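Local coordinates for cerato-platanin-like protein (Moniliophthora perniciosa, PDB 3SUM), which is of unknown function but adopts a double-psi beta-barrel fold and, as a cerato-platanin family member, is probably secreted by the fungus, at residues T58-W64 with V75-R80. Residues are numbered along the deposited sequence; the frame is centred on the assembly and turned at random.
Sequences TECGSCW and VTVVDR
R80 meets T58 with both terminal nitrogens: NH2 donates to T58 O at 2.8 Å, NH1 to T58 OG1 at 3.0 Å and, weakly, to T58 O. Both acceptors lie within 8° of the guanidinium plane, so the group presents its edge, while C60 CA sits over one face. A bend at chi2 (51°) brings the arginine end back to the T58–C60 loop. With R80 cut back to an alanine, T58 O would probably lose both arginine donors and C60 the guanidinium packed against it.

V77 points its side chain at the turn, its CB 3.5 Å from E59 O, CG1 near T58 OG1 and CG2 meeting S62 OG and W64 CD1. S62 OG, set between its backbone N and carbonyl carbon, links loop to ring: it donates to E59 O at 2.6 Å and receives W64 NE1 from within the indole plane. E59 O also accepts S62 N, closing the type II turn E59–S62, in which G61 has positive phi (81°). G61 N bonds V77 O at 2.7 Å and V77 N bonds S62 O, so two residues stand against one: a G1-type beta bulge just beyond the antiparallel C63–T76 and W64–V75 bridges.

T58 OG1 also bonds P54 O, and R80 NH1 bonds A53 O. C60 and C63 form disulfides to C23 and C125. Within this double-psi barrel, the hairpin of strands 63-68 and 71-79 lies between strands 116-120 and 50-52, with A26 of helix 24-28 against C60.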
# COMPACT_ATOMS: atom_id res chain seq x y z
N THR A 58 -10.58 -0.06 -5.59
CA THR A 58 -10.02 -0.15 -4.21
C THR A 58 -10.62 0.99 -3.39
O THR A 58 -10.85 2.09 -3.92
CB THR A 58 -8.47 0.04 -4.18
OG1 THR A 58 -8.15 1.39 -4.57
CG2 THR A 58 -7.84 -0.93 -5.21
N GLU A 59 -10.83 0.72 -2.10
CA GLU A 59 -11.36 1.70 -1.19
C GLU A 59 -10.22 2.31 -0.44
O GLU A 59 -9.15 1.66 -0.25
CB GLU A 59 -12.35 1.08 -0.20
CG GLU A 59 -13.65 0.62 -0.90
CD GLU A 59 -14.38 1.80 -1.64
OE1 GLU A 59 -14.65 2.85 -0.98
OE2 GLU A 59 -14.63 1.70 -2.89
N CYS A 60 -10.38 3.60 -0.12
CA CYS A 60 -9.40 4.31 0.66
C CYS A 60 -9.17 3.56 1.95
O CYS A 60 -10.10 3.21 2.63
CB CYS A 60 -9.85 5.73 0.96
SG CYS A 60 -9.43 6.76 -0.49
N GLY A 61 -7.92 3.34 2.28
CA GLY A 61 -7.63 2.64 3.54
C GLY A 61 -7.75 1.14 3.45
O GLY A 61 -7.41 0.46 4.44
N SER A 62 -8.10 0.57 2.29
CA SER A 62 -8.25 -0.89 2.28
C SER A 62 -6.89 -1.55 2.29
O SER A 62 -5.88 -0.93 1.96
CB SER A 62 -9.04 -1.42 1.08
OG SER A 62 -8.53 -0.88 -0.13
N CYS A 63 -6.91 -2.83 2.57
CA CYS A 63 -5.65 -3.60 2.73
C CYS A 63 -5.63 -4.61 1.65
O CYS A 63 -6.62 -5.34 1.49
CB CYS A 63 -5.73 -4.27 4.05
SG CYS A 63 -4.16 -5.14 4.41
N TRP A 64 -4.51 -4.72 0.91
CA TRP A 64 -4.45 -5.62 -0.24
C TRP A 64 -3.23 -6.49 -0.14
O TRP A 64 -2.18 -6.04 0.24
CB TRP A 64 -4.37 -4.83 -1.55
CG TRP A 64 -5.70 -4.28 -1.88
CD1 TRP A 64 -6.33 -3.33 -1.21
CD2 TRP A 64 -6.55 -4.67 -2.96
NE1 TRP A 64 -7.55 -3.10 -1.77
CE2 TRP A 64 -7.72 -3.94 -2.84
CE3 TRP A 64 -6.40 -5.59 -4.03
CZ2 TRP A 64 -8.80 -4.04 -3.76
CZ3 TRP A 64 -7.50 -5.72 -4.96
CH2 TRP A 64 -8.67 -4.93 -4.81
N VAL A 75 -0.53 -4.27 1.70
CA VAL A 75 -0.38 -2.85 1.48
C VAL A 75 -1.67 -2.10 1.79
O VAL A 75 -2.72 -2.65 1.63
CB VAL A 75 0.07 -2.55 0.02
CG1 VAL A 75 1.38 -3.32 -0.32
CG2 VAL A 75 -0.97 -2.97 -1.03
N THR A 76 -1.55 -0.82 2.26
CA THR A 76 -2.70 -0.04 2.52
C THR A 76 -2.86 0.90 1.37
O THR A 76 -1.91 1.55 0.94
CB THR A 76 -2.47 0.73 3.81
OG1 THR A 76 -2.19 -0.23 4.83
CG2 THR A 76 -3.77 1.49 4.25
N VAL A 77 -4.11 1.04 0.87
CA VAL A 77 -4.34 2.03 -0.11
C VAL A 77 -4.46 3.40 0.56
O VAL A 77 -5.34 3.61 1.39
CB VAL A 77 -5.69 1.67 -0.88
CG1 VAL A 77 -6.08 2.85 -1.89
CG2 VAL A 77 -5.52 0.33 -1.69
N VAL A 78 -3.62 4.37 0.15
CA VAL A 78 -3.55 5.64 0.82
C VAL A 78 -3.72 6.80 -0.17
O VAL A 78 -3.77 7.96 0.23
CB VAL A 78 -2.21 5.84 1.55
CG1 VAL A 78 -1.97 4.70 2.66
CG2 VAL A 78 -0.99 5.98 0.54
N ASP A 79 -3.85 6.47 -1.46
CA ASP A 79 -3.96 7.57 -2.44
C ASP A 79 -4.58 6.98 -3.71
O ASP A 79 -4.87 5.77 -3.75
CB ASP A 79 -2.52 8.07 -2.68
CG ASP A 79 -2.45 9.42 -3.41
OD1 ASP A 79 -3.50 10.07 -3.65
OD2 ASP A 79 -1.31 9.75 -3.75
N ARG A 80 -4.75 7.77 -4.76
CA ARG A 80 -5.44 7.28 -5.93
C ARG A 80 -4.50 7.44 -7.10
O ARG A 80 -3.71 8.38 -7.12
CB ARG A 80 -6.75 8.11 -6.26
CG ARG A 80 -8.09 7.39 -5.83
CD ARG A 80 -7.92 6.94 -4.33
NE ARG A 80 -9.19 6.44 -3.79
CZ ARG A 80 -9.50 5.17 -3.78
NH1 ARG A 80 -8.66 4.30 -4.28
NH2 ARG A 80 -10.65 4.78 -3.27